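Local coordinates for Serine/threonine-protein kinase/endoribonuclease IRE1 (Saccharomyces cerevisiae, PDB 2BE1) that senses unfolded proteins in the lumen of the endoplasmic reticulum through this lumenal domain, so triggering the kinase and the endoribonuclease that splices HAC1 mRNA, at residues P43-Q48 against N287-A292; P50-T55 against E323-F328; L59-F64 against Y187-S192. All coordinates share one frame; numbering follows the deposited sequence.

Contact 1: P43-Q48 against N287-A292; sequences PLIEIQ and NLSWFA
Ser289 sets its small side chain between Ile45 and Ile47, and this is the closely packed part of the contact. The CA atoms of Ile47 and Ser289 stand 5.5 Å apart. From there Ser289 CB meets the methyl Ile45 CD1 at 3.6 Å, while the Ile47 side chain brings its terminal methyl CD1 to 3.5 Å from Trp290 O. No hydrogen bond spans the two segments: Ser289 OG is 3.5 Å from Ile47 N, so the junction rests on van der Waals contact.

Burial marks the contrast: Ile45 and Ser289 are buried, Glu46 and Asn287 partly exposed. Glu46 CG is anti to the backbone N (chi1 172°) and the chain stays extended, which carries its stem across the Asn287 amide, carboxylate and amide planes 71° apart. Asn287 OD1 faces the methylene Glu46 CG at 3.2 Å, so the aliphatic stem, not the charge, meets the amide.

Strand 45-46 and the start of strand 290-294 belong to different sheets of the lumenal domain and meet here through side chains, not backbone pairing. Strand 45-46 pairs with strand 190-195 through Glu46 and Thr190, strand 290-294 with strand 280-284 through Phe291 and Asp283, and Ala292 is hydrogen-bonded by its backbone to Ile61 of strand 57-61.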
loop_
_atom_site.group_PDB
_atom_site.type_symbol
_atom_site.label_atom_id
_atom_site.label_comp_id
_atom_site.label_asym_id
_atom_site.label_seq_id
_atom_site.Cartn_x
_atom_site.Cartn_y
_atom_site.Cartn_z
ATOM N N PRO A 43 -18.783 -0.010 1.456
ATOM C CA PRO A 43 -19.073 -1.042 0.440
ATOM C C PRO A 43 -17.843 -1.921 0.214
ATOM O O PRO A 43 -16.730 -1.384 0.071
ATOM C CB PRO A 43 -19.324 -0.214 -0.852
ATOM C CG PRO A 43 -19.345 1.273 -0.432
ATOM C CD PRO A 43 -19.433 1.277 1.120
ATOM N N LEU A 44 -18.031 -3.244 0.182
ATOM C CA LEU A 44 -16.883 -4.180 0.100
ATOM C C LEU A 44 -16.309 -4.204 -1.273
ATOM O O LEU A 44 -15.122 -4.275 -1.444
ATOM C CB LEU A 44 -17.284 -5.600 0.470
ATOM C CG LEU A 44 -16.682 -6.357 1.627
ATOM C CD1 LEU A 44 -16.497 -5.418 2.711
ATOM C CD2 LEU A 44 -17.693 -7.335 2.046
ATOM N N ILE A 45 -17.173 -4.178 -2.262
ATOM C CA ILE A 45 -16.712 -4.088 -3.614
ATOM C C ILE A 45 -17.571 -3.093 -4.415
ATOM O O ILE A 45 -18.787 -3.074 -4.331
ATOM C CB ILE A 45 -16.485 -5.519 -4.274
ATOM C CG1 ILE A 45 -17.375 -5.800 -5.446
ATOM C CG2 ILE A 45 -16.769 -6.591 -3.338
ATOM C CD1 ILE A 45 -17.038 -4.985 -6.611
ATOM N N GLU A 46 -16.908 -2.238 -5.161
ATOM C CA GLU A 46 -17.584 -1.285 -5.950
ATOM C C GLU A 46 -16.729 -1.063 -7.170
ATOM O O GLU A 46 -15.766 -0.299 -7.138
ATOM C CB GLU A 46 -17.771 -0.037 -5.134
ATOM C CG GLU A 46 -18.311 1.173 -5.874
ATOM C CD GLU A 46 -17.942 2.477 -5.103
ATOM O OE1 GLU A 46 -17.113 3.291 -5.660
ATOM O OE2 GLU A 46 -18.440 2.648 -3.925
ATOM N N ILE A 47 -17.100 -1.807 -8.215
ATOM C CA ILE A 47 -16.522 -1.782 -9.543
ATOM C C ILE A 47 -17.249 -0.783 -10.396
ATOM O O ILE A 47 -18.467 -0.767 -10.467
ATOM C CB ILE A 47 -16.687 -3.144 -10.260
ATOM C CG1 ILE A 47 -15.770 -4.218 -9.659
ATOM C CG2 ILE A 47 -16.464 -3.002 -11.790
ATOM C CD1 ILE A 47 -16.267 -5.703 -9.785
ATOM N N GLN A 48 -16.462 0.010 -11.100
ATOM C CA GLN A 48 -16.961 1.047 -11.987
ATOM C C GLN A 48 -16.283 0.998 -13.372
ATOM O O GLN A 48 -15.167 1.460 -13.534
ATOM C CB GLN A 48 -16.691 2.356 -11.314
ATOM C CG GLN A 48 -17.559 3.453 -11.744
ATOM C CD GLN A 48 -16.818 4.739 -11.533
ATOM O OE1 GLN A 48 -16.890 5.653 -12.362
ATOM N NE2 GLN A 48 -16.045 4.809 -10.438
ATOM N N ASN A 287 -25.164 -1.758 -5.006
ATOM C CA ASN A 287 -24.761 -0.759 -5.983
ATOM C C ASN A 287 -24.450 -1.400 -7.336
ATOM O O ASN A 287 -23.713 -0.849 -8.113
ATOM C CB ASN A 287 -23.549 0.039 -5.499
ATOM C CG ASN A 287 -22.230 -0.846 -5.361
ATOM O OD1 ASN A 287 -21.087 -0.314 -5.410
ATOM N ND2 ASN A 287 -22.409 -2.192 -5.163
ATOM N N LEU A 288 -24.972 -2.588 -7.588
ATOM C CA LEU A 288 -24.916 -3.234 -8.928
ATOM C C LEU A 288 -23.565 -3.746 -9.403
ATOM O O LEU A 288 -23.407 -4.095 -10.573
ATOM C CB LEU A 288 -25.539 -2.366 -10.036
ATOM C CG LEU A 288 -26.900 -1.752 -9.726
ATOM C CD1 LEU A 288 -27.073 -0.535 -10.631
ATOM C CD2 LEU A 288 -27.992 -2.710 -9.913
ATOM N N SER A 289 -22.608 -3.842 -8.492
ATOM C CA SER A 289 -21.341 -4.443 -8.856
ATOM C C SER A 289 -21.385 -5.961 -8.828
ATOM O O SER A 289 -21.889 -6.555 -7.884
ATOM C CB SER A 289 -20.275 -3.945 -7.921
ATOM O OG SER A 289 -20.503 -2.581 -7.654
ATOM N N TRP A 290 -20.845 -6.587 -9.863
ATOM C CA TRP A 290 -20.825 -8.056 -9.940
ATOM C C TRP A 290 -19.769 -8.670 -9.060
ATOM O O TRP A 290 -18.608 -8.250 -9.114
ATOM C CB TRP A 290 -20.575 -8.513 -11.414
ATOM C CG TRP A 290 -21.837 -8.384 -12.141
ATOM C CD1 TRP A 290 -22.253 -7.317 -12.893
ATOM C CD2 TRP A 290 -22.954 -9.286 -12.063
ATOM N NE1 TRP A 290 -23.542 -7.520 -13.306
ATOM C CE2 TRP A 290 -24.004 -8.707 -12.812
ATOM C CE3 TRP A 290 -23.155 -10.529 -11.443
ATOM C CZ2 TRP A 290 -25.220 -9.307 -12.969
ATOM C CZ3 TRP A 290 -24.352 -11.126 -11.584
ATOM C CH2 TRP A 290 -25.384 -10.518 -12.371
ATOM N N PHE A 291 -20.104 -9.700 -8.308
ATOM C CA PHE A 291 -19.018 -10.399 -7.573
ATOM C C PHE A 291 -19.050 -11.908 -7.695
ATOM O O PHE A 291 -20.127 -12.530 -7.961
ATOM C CB PHE A 291 -18.988 -10.024 -6.083
ATOM C CG PHE A 291 -20.223 -10.487 -5.314
ATOM C CD1 PHE A 291 -20.355 -11.832 -4.900
ATOM C CD2 PHE A 291 -21.285 -9.583 -5.012
ATOM C CE1 PHE A 291 -21.531 -12.241 -4.157
ATOM C CE2 PHE A 291 -22.439 -10.022 -4.306
ATOM C CZ PHE A 291 -22.538 -11.324 -3.875
ATOM N N ALA A 292 -17.876 -12.499 -7.486
ATOM C CA ALA A 292 -17.776 -13.967 -7.609
ATOM C C ALA A 292 -17.511 -14.638 -6.265
ATOM O O ALA A 292 -16.912 -14.033 -5.371
ATOM C CB ALA A 292 -16.700 -14.327 -8.547
#

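Contact 2: P50-T55 against E323-F328; sequences PSRLET and EDETLF
Glu325 lays OE2 over one face of the Arg52 guanidinium, 3.0 Å above its plane and off the centre of the group, while the Phe328 ring has Arg52 O and Leu53 CD2 near it, both approaching obliquely. The motif is the N-capped first turn of helix 325-332, met by the loop between strands 45-46 and 57-61.

The ion pair is a salt bridge in which one nitrogen, Arg52 NH2, faces both carboxylate oxygens, Glu325 OE1 at 2.7 Å and Glu325 OE2 at 3.0 Å, with the two planes 73° apart. Arg52 CZ also lies almost on the Phe328 ring normal, but at 6.0 Å from the centroid this cation-pi contact is too long for more than a slight attraction.

Leu53 places CD2 4.2 Å from Phe328 CD2 and crosses the Glu325 side chain at about a right angle. Glu325 reaches the arginine because CG is anti to the backbone N (chi1 167°) and the chain then bends at chi2.

Beyond the segments, Phe322 packs edge-to-face with Phe328, and Arg52 NH1 makes a weak hydrogen bond to Leu288 O. The cap itself is Asp324, whose OD2 accepts Leu327 N at 3.0 Å with an N-H...O angle of 161°, the donor coming from above the carboxylate plane.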
loop_
_atom_site.group_PDB
_atom_site.type_symbol
_atom_site.label_atom_id
_atom_site.label_comp_id
_atom_site.label_asym_id
_atom_site.label_seq_id
_atom_site.Cartn_x
_atom_site.Cartn_y
_atom_site.Cartn_z
ATOM N N PRO A 50 -16.476 0.577 -18.031
ATOM C CA PRO A 50 -16.869 1.469 -19.118
ATOM C C PRO A 50 -18.260 1.146 -19.754
ATOM O O PRO A 50 -18.907 2.082 -20.267
ATOM C CB PRO A 50 -15.679 1.387 -20.109
ATOM C CG PRO A 50 -15.084 0.055 -19.897
ATOM C CD PRO A 50 -15.604 -0.502 -18.552
ATOM N N SER A 51 -18.749 -0.099 -19.717
ATOM C CA SER A 51 -20.180 -0.302 -20.029
ATOM C C SER A 51 -20.591 -1.667 -20.556
ATOM O O SER A 51 -20.304 -2.013 -21.717
ATOM C CB SER A 51 -20.721 0.767 -20.991
ATOM O OG SER A 51 -22.092 0.554 -21.245
ATOM N N ARG A 52 -21.351 -2.375 -19.713
ATOM C CA ARG A 52 -21.737 -3.786 -19.899
ATOM C C ARG A 52 -22.684 -4.062 -21.039
ATOM O O ARG A 52 -22.852 -5.233 -21.449
ATOM C CB ARG A 52 -22.394 -4.288 -18.616
ATOM C CG ARG A 52 -21.474 -4.106 -17.396
ATOM C CD ARG A 52 -22.214 -3.629 -16.154
ATOM N NE ARG A 52 -23.374 -4.476 -15.855
ATOM C CZ ARG A 52 -24.059 -4.419 -14.720
ATOM N NH1 ARG A 52 -23.686 -3.556 -13.780
ATOM N NH2 ARG A 52 -25.113 -5.226 -14.522
ATOM N N LEU A 53 -23.310 -2.979 -21.520
ATOM C CA LEU A 53 -24.424 -3.043 -22.507
ATOM C C LEU A 53 -23.923 -2.784 -23.947
ATOM O O LEU A 53 -24.370 -3.455 -24.894
ATOM C CB LEU A 53 -25.670 -2.180 -22.106
ATOM C CG LEU A 53 -26.266 -2.328 -20.679
ATOM C CD1 LEU A 53 -27.623 -1.642 -20.537
ATOM C CD2 LEU A 53 -26.312 -3.777 -20.125
ATOM N N GLU A 54 -22.976 -1.857 -24.104
ATOM C CA GLU A 54 -22.306 -1.700 -25.392
ATOM C C GLU A 54 -21.383 -2.933 -25.609
ATOM O O GLU A 54 -21.680 -3.784 -26.466
ATOM C CB GLU A 54 -21.593 -0.343 -25.503
ATOM C CG GLU A 54 -20.623 -0.071 -24.348
ATOM C CD GLU A 54 -19.874 1.255 -24.470
ATOM O OE1 GLU A 54 -20.424 2.298 -24.047
ATOM O OE2 GLU A 54 -18.715 1.259 -24.957
ATOM N N THR A 55 -20.304 -3.060 -24.820
ATOM C CA THR A 55 -19.469 -4.293 -24.811
ATOM C C THR A 55 -20.077 -5.364 -23.910
ATOM O O THR A 55 -20.458 -5.046 -22.775
ATOM C CB THR A 55 -18.018 -4.074 -24.298
ATOM O OG1 THR A 55 -17.560 -5.321 -23.761
ATOM C CG2 THR A 55 -17.892 -2.957 -23.190
ATOM N N GLU A 323 -28.023 -6.623 -24.302
ATOM C CA GLU A 323 -28.514 -5.302 -24.592
ATOM C C GLU A 323 -29.334 -4.751 -23.434
ATOM O O GLU A 323 -29.471 -3.543 -23.296
ATOM C CB GLU A 323 -29.470 -5.413 -25.750
ATOM C CG GLU A 323 -29.174 -4.530 -26.902
ATOM C CD GLU A 323 -28.151 -5.181 -27.781
ATOM O OE1 GLU A 323 -27.315 -4.460 -28.399
ATOM O OE2 GLU A 323 -28.169 -6.437 -27.805
ATOM N N ASP A 324 -29.931 -5.632 -22.631
ATOM C CA ASP A 324 -30.787 -5.212 -21.552
ATOM C C ASP A 324 -30.117 -5.496 -20.192
ATOM O O ASP A 324 -29.571 -6.566 -19.955
ATOM C CB ASP A 324 -32.129 -5.908 -21.724
ATOM C CG ASP A 324 -33.102 -5.608 -20.605
ATOM O OD1 ASP A 324 -34.288 -5.502 -20.919
ATOM O OD2 ASP A 324 -32.715 -5.494 -19.414
ATOM N N GLU A 325 -30.148 -4.508 -19.312
ATOM C CA GLU A 325 -29.551 -4.635 -18.006
ATOM C C GLU A 325 -30.163 -5.807 -17.282
ATOM O O GLU A 325 -29.473 -6.696 -16.827
ATOM C CB GLU A 325 -29.767 -3.336 -17.204
ATOM C CG GLU A 325 -29.444 -3.472 -15.691
ATOM C CD GLU A 325 -27.936 -3.947 -15.372
ATOM O OE1 GLU A 325 -27.693 -4.649 -14.281
ATOM O OE2 GLU A 325 -27.021 -3.593 -16.223
ATOM N N THR A 326 -31.473 -5.780 -17.181
ATOM C CA THR A 326 -32.216 -6.769 -16.422
ATOM C C THR A 326 -32.126 -8.193 -17.001
ATOM O O THR A 326 -31.943 -9.186 -16.253
ATOM C CB THR A 326 -33.630 -6.287 -16.300
ATOM O OG1 THR A 326 -33.559 -4.993 -15.710
ATOM C CG2 THR A 326 -34.471 -7.200 -15.436
ATOM N N LEU A 327 -32.222 -8.286 -18.326
ATOM C CA LEU A 327 -31.983 -9.547 -19.001
ATOM C C LEU A 327 -30.602 -10.080 -18.715
ATOM O O LEU A 327 -30.465 -11.225 -18.324
ATOM C CB LEU A 327 -32.211 -9.421 -20.474
ATOM C CG LEU A 327 -33.696 -9.222 -20.733
ATOM C CD1 LEU A 327 -33.984 -9.518 -22.201
ATOM C CD2 LEU A 327 -34.600 -10.119 -19.882
ATOM N N PHE A 328 -29.590 -9.237 -18.847
ATOM C CA PHE A 328 -28.197 -9.601 -18.582
ATOM C C PHE A 328 -28.010 -10.156 -17.180
ATOM O O PHE A 328 -27.440 -11.229 -16.963
ATOM C CB PHE A 328 -27.402 -8.328 -18.721
ATOM C CG PHE A 328 -25.918 -8.508 -18.840
ATOM C CD1 PHE A 328 -25.191 -9.229 -17.894
ATOM C CD2 PHE A 328 -25.223 -7.834 -19.865
ATOM C CE1 PHE A 328 -23.806 -9.370 -18.007
ATOM C CE2 PHE A 328 -23.826 -7.945 -19.966
ATOM C CZ PHE A 328 -23.121 -8.738 -19.028
#

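Contact 3: L59-F64 against Y187-S192; sequences LIIEPF and YNVTYS
Residues 59-64 and 187-191 run nearly parallel, 13° apart end to end, with CA separations of 8.8 Å for Leu59 and Val189 and 7.2 Å for Pro63 and Tyr191; the spacing and the absence of hydrogen bonds show that side chains, not backbone pairing, join the two. Leu59, Ile61, Tyr187, Val189 and Tyr191 all direct their CB atoms at the opposing segment, the every-second-residue pattern of extended chains.

Leu59 CD2 is shared by two partners: the Leu59 and Tyr187 side chains are slanted across each other, with Leu59 CD2 3.9 Å from Tyr187 CD2, and the same methyl also touches Val189 CG1. One step along, Ile61 and Val189 reach toward each other tip to tip, with Ile61 CD1 4.1 Å from Val189 CG2, and that Ile61 methyl meets Tyr191 CB at 4.3 Å.

Tyr191 carries the layer on to Pro63 and Phe64. Its CE1 lies 3.8 Å from Pro63 CA, and its OH sits near the Phe64 backbone, where neither Phe64 N nor Phe64 O has the geometry for a hydrogen bond with it. Pro63 centres an inverse gamma turn that turns the chain here, closed by the weak Phe64 N to Glu62 O bond.

Strand 57-61 belongs to a three-stranded antiparallel sheet and strand 190-195 to a different antiparallel sheet; an apolar layer of alternate side chains between them is consistent with inter-sheet packing in this mostly beta lumenal domain.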
loop_
_atom_site.group_PDB
_atom_site.type_symbol
_atom_site.label_atom_id
_atom_site.label_comp_id
_atom_site.label_asym_id
_atom_site.label_seq_id
_atom_site.Cartn_x
_atom_site.Cartn_y
_atom_site.Cartn_z
ATOM N N LEU A 59 -16.642 -6.573 -15.293
ATOM C CA LEU A 59 -15.571 -6.884 -14.352
ATOM C C LEU A 59 -16.141 -7.411 -13.082
ATOM O O LEU A 59 -17.128 -6.850 -12.595
ATOM C CB LEU A 59 -14.757 -5.650 -14.013
ATOM C CG LEU A 59 -13.398 -5.946 -13.373
ATOM C CD1 LEU A 59 -12.663 -7.053 -14.093
ATOM C CD2 LEU A 59 -12.544 -4.732 -13.326
ATOM N N ILE A 60 -15.531 -8.464 -12.539
ATOM C CA ILE A 60 -16.086 -9.149 -11.391
ATOM C C ILE A 60 -14.987 -9.534 -10.467
ATOM O O ILE A 60 -14.052 -10.212 -10.895
ATOM C CB ILE A 60 -16.764 -10.448 -11.817
ATOM C CG1 ILE A 60 -17.914 -10.130 -12.765
ATOM C CG2 ILE A 60 -17.299 -11.216 -10.601
ATOM C CD1 ILE A 60 -18.326 -11.216 -13.599
ATOM N N ILE A 61 -15.082 -9.144 -9.187
ATOM C CA ILE A 61 -14.091 -9.646 -8.174
ATOM C C ILE A 61 -14.657 -10.498 -7.051
ATOM O O ILE A 61 -15.839 -10.375 -6.638
ATOM C CB ILE A 61 -13.331 -8.547 -7.546
ATOM C CG1 ILE A 61 -14.265 -7.784 -6.646
ATOM C CG2 ILE A 61 -12.744 -7.602 -8.640
ATOM C CD1 ILE A 61 -13.929 -6.339 -6.682
ATOM N N GLU A 62 -13.841 -11.421 -6.582
ATOM C CA GLU A 62 -14.314 -12.226 -5.472
ATOM C C GLU A 62 -13.941 -11.419 -4.230
ATOM O O GLU A 62 -12.761 -11.082 -4.022
ATOM C CB GLU A 62 -13.703 -13.614 -5.440
ATOM C CG GLU A 62 -13.996 -14.344 -4.163
ATOM C CD GLU A 62 -13.388 -15.726 -4.146
ATOM O OE1 GLU A 62 -14.049 -16.738 -3.756
ATOM O OE2 GLU A 62 -12.232 -15.810 -4.561
ATOM N N PRO A 63 -14.941 -11.057 -3.412
ATOM C CA PRO A 63 -14.662 -10.176 -2.299
ATOM C C PRO A 63 -14.085 -11.029 -1.228
ATOM O O PRO A 63 -14.802 -11.436 -0.311
ATOM C CB PRO A 63 -16.045 -9.721 -1.857
ATOM C CG PRO A 63 -16.884 -10.824 -2.161
ATOM C CD PRO A 63 -16.356 -11.439 -3.448
ATOM N N PHE A 64 -12.829 -11.387 -1.330
ATOM C CA PHE A 64 -12.354 -12.291 -0.322
ATOM C C PHE A 64 -10.873 -12.412 -0.473
ATOM O O PHE A 64 -10.343 -12.404 -1.582
ATOM C CB PHE A 64 -13.037 -13.650 -0.397
ATOM C CG PHE A 64 -12.381 -14.649 0.447
ATOM C CD1 PHE A 64 -12.717 -14.769 1.778
ATOM C CD2 PHE A 64 -11.331 -15.437 -0.046
ATOM C CE1 PHE A 64 -12.047 -15.726 2.604
ATOM C CE2 PHE A 64 -10.664 -16.399 0.789
ATOM C CZ PHE A 64 -11.023 -16.538 2.092
ATOM N N TYR A 187 -11.573 1.950 -16.236
ATOM C CA TYR A 187 -12.073 1.296 -15.042
ATOM C C TYR A 187 -11.771 2.018 -13.732
ATOM O O TYR A 187 -10.958 2.981 -13.671
ATOM C CB TYR A 187 -11.428 -0.037 -14.936
ATOM C CG TYR A 187 -11.784 -0.878 -16.051
ATOM C CD1 TYR A 187 -11.147 -0.740 -17.262
ATOM C CD2 TYR A 187 -12.772 -1.834 -15.911
ATOM C CE1 TYR A 187 -11.480 -1.559 -18.332
ATOM C CE2 TYR A 187 -13.132 -2.663 -16.963
ATOM C CZ TYR A 187 -12.482 -2.523 -18.176
ATOM O OH TYR A 187 -12.828 -3.334 -19.234
ATOM N N ASN A 188 -12.404 1.512 -12.668
ATOM C CA ASN A 188 -12.180 2.034 -11.323
ATOM C C ASN A 188 -12.717 1.279 -10.144
ATOM O O ASN A 188 -13.560 1.789 -9.436
ATOM C CB ASN A 188 -12.720 3.425 -11.206
ATOM C CG ASN A 188 -11.978 4.184 -10.193
ATOM O OD1 ASN A 188 -11.794 5.393 -10.349
ATOM N ND2 ASN A 188 -11.496 3.480 -9.125
ATOM N N VAL A 189 -12.181 0.097 -9.910
ATOM C CA VAL A 189 -12.621 -0.724 -8.787
ATOM C C VAL A 189 -12.106 -0.233 -7.428
ATOM O O VAL A 189 -11.047 0.368 -7.375
ATOM C CB VAL A 189 -12.323 -2.250 -8.985
ATOM C CG1 VAL A 189 -11.338 -2.506 -10.107
ATOM C CG2 VAL A 189 -11.954 -2.929 -7.636
ATOM N N THR A 190 -12.884 -0.447 -6.362
ATOM C CA THR A 190 -12.418 -0.267 -4.977
ATOM C C THR A 190 -12.875 -1.541 -4.196
ATOM O O THR A 190 -13.961 -2.025 -4.426
ATOM C CB THR A 190 -12.903 1.108 -4.340
ATOM O OG1 THR A 190 -14.053 0.902 -3.533
ATOM C CG2 THR A 190 -13.292 2.143 -5.392
ATOM N N TYR A 191 -12.024 -2.123 -3.355
ATOM C CA TYR A 191 -12.307 -3.417 -2.730
ATOM C C TYR A 191 -11.787 -3.416 -1.285
ATOM O O TYR A 191 -10.601 -3.209 -1.028
ATOM C CB TYR A 191 -11.640 -4.541 -3.507
ATOM C CG TYR A 191 -11.337 -5.773 -2.694
ATOM C CD1 TYR A 191 -12.314 -6.387 -1.994
ATOM C CD2 TYR A 191 -10.043 -6.336 -2.643
ATOM C CE1 TYR A 191 -12.050 -7.558 -1.233
ATOM C CE2 TYR A 191 -9.743 -7.492 -1.895
ATOM C CZ TYR A 191 -10.759 -8.103 -1.188
ATOM O OH TYR A 191 -10.571 -9.256 -0.416
ATOM N N SER A 192 -12.649 -3.626 -0.319
ATOM C CA SER A 192 -12.220 -3.489 1.042
ATOM C C SER A 192 -12.377 -4.868 1.669
ATOM O O SER A 192 -12.807 -5.773 0.985
ATOM C CB SER A 192 -13.063 -2.377 1.706
ATOM O OG SER A 192 -14.441 -2.713 1.995
#

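Overall arrangement
Along the chain the six segments come in the order 43-48, 50-55, 59-64, 187-192, 287-292 and 323-328, so contacts 1 and 2 interleave and contact 3 falls within the span of both. The centres of contacts 1 and 3 are about 6 Å apart; the centre of contact 2 lies about 15 Å from that of contact 1 and about 18 Å from that of contact 3, at the surface. Strands 45-46 and 190-195 pair in one sheet, which ties contact 1 to contact 3, while Arg52 beside Trp290 and Leu288 links contact 2 to contact 1. The run 43-64 thereby touches strands 190-195 and 290-294 and helix 325-332, joining sequence-distant parts of the lumenal domain.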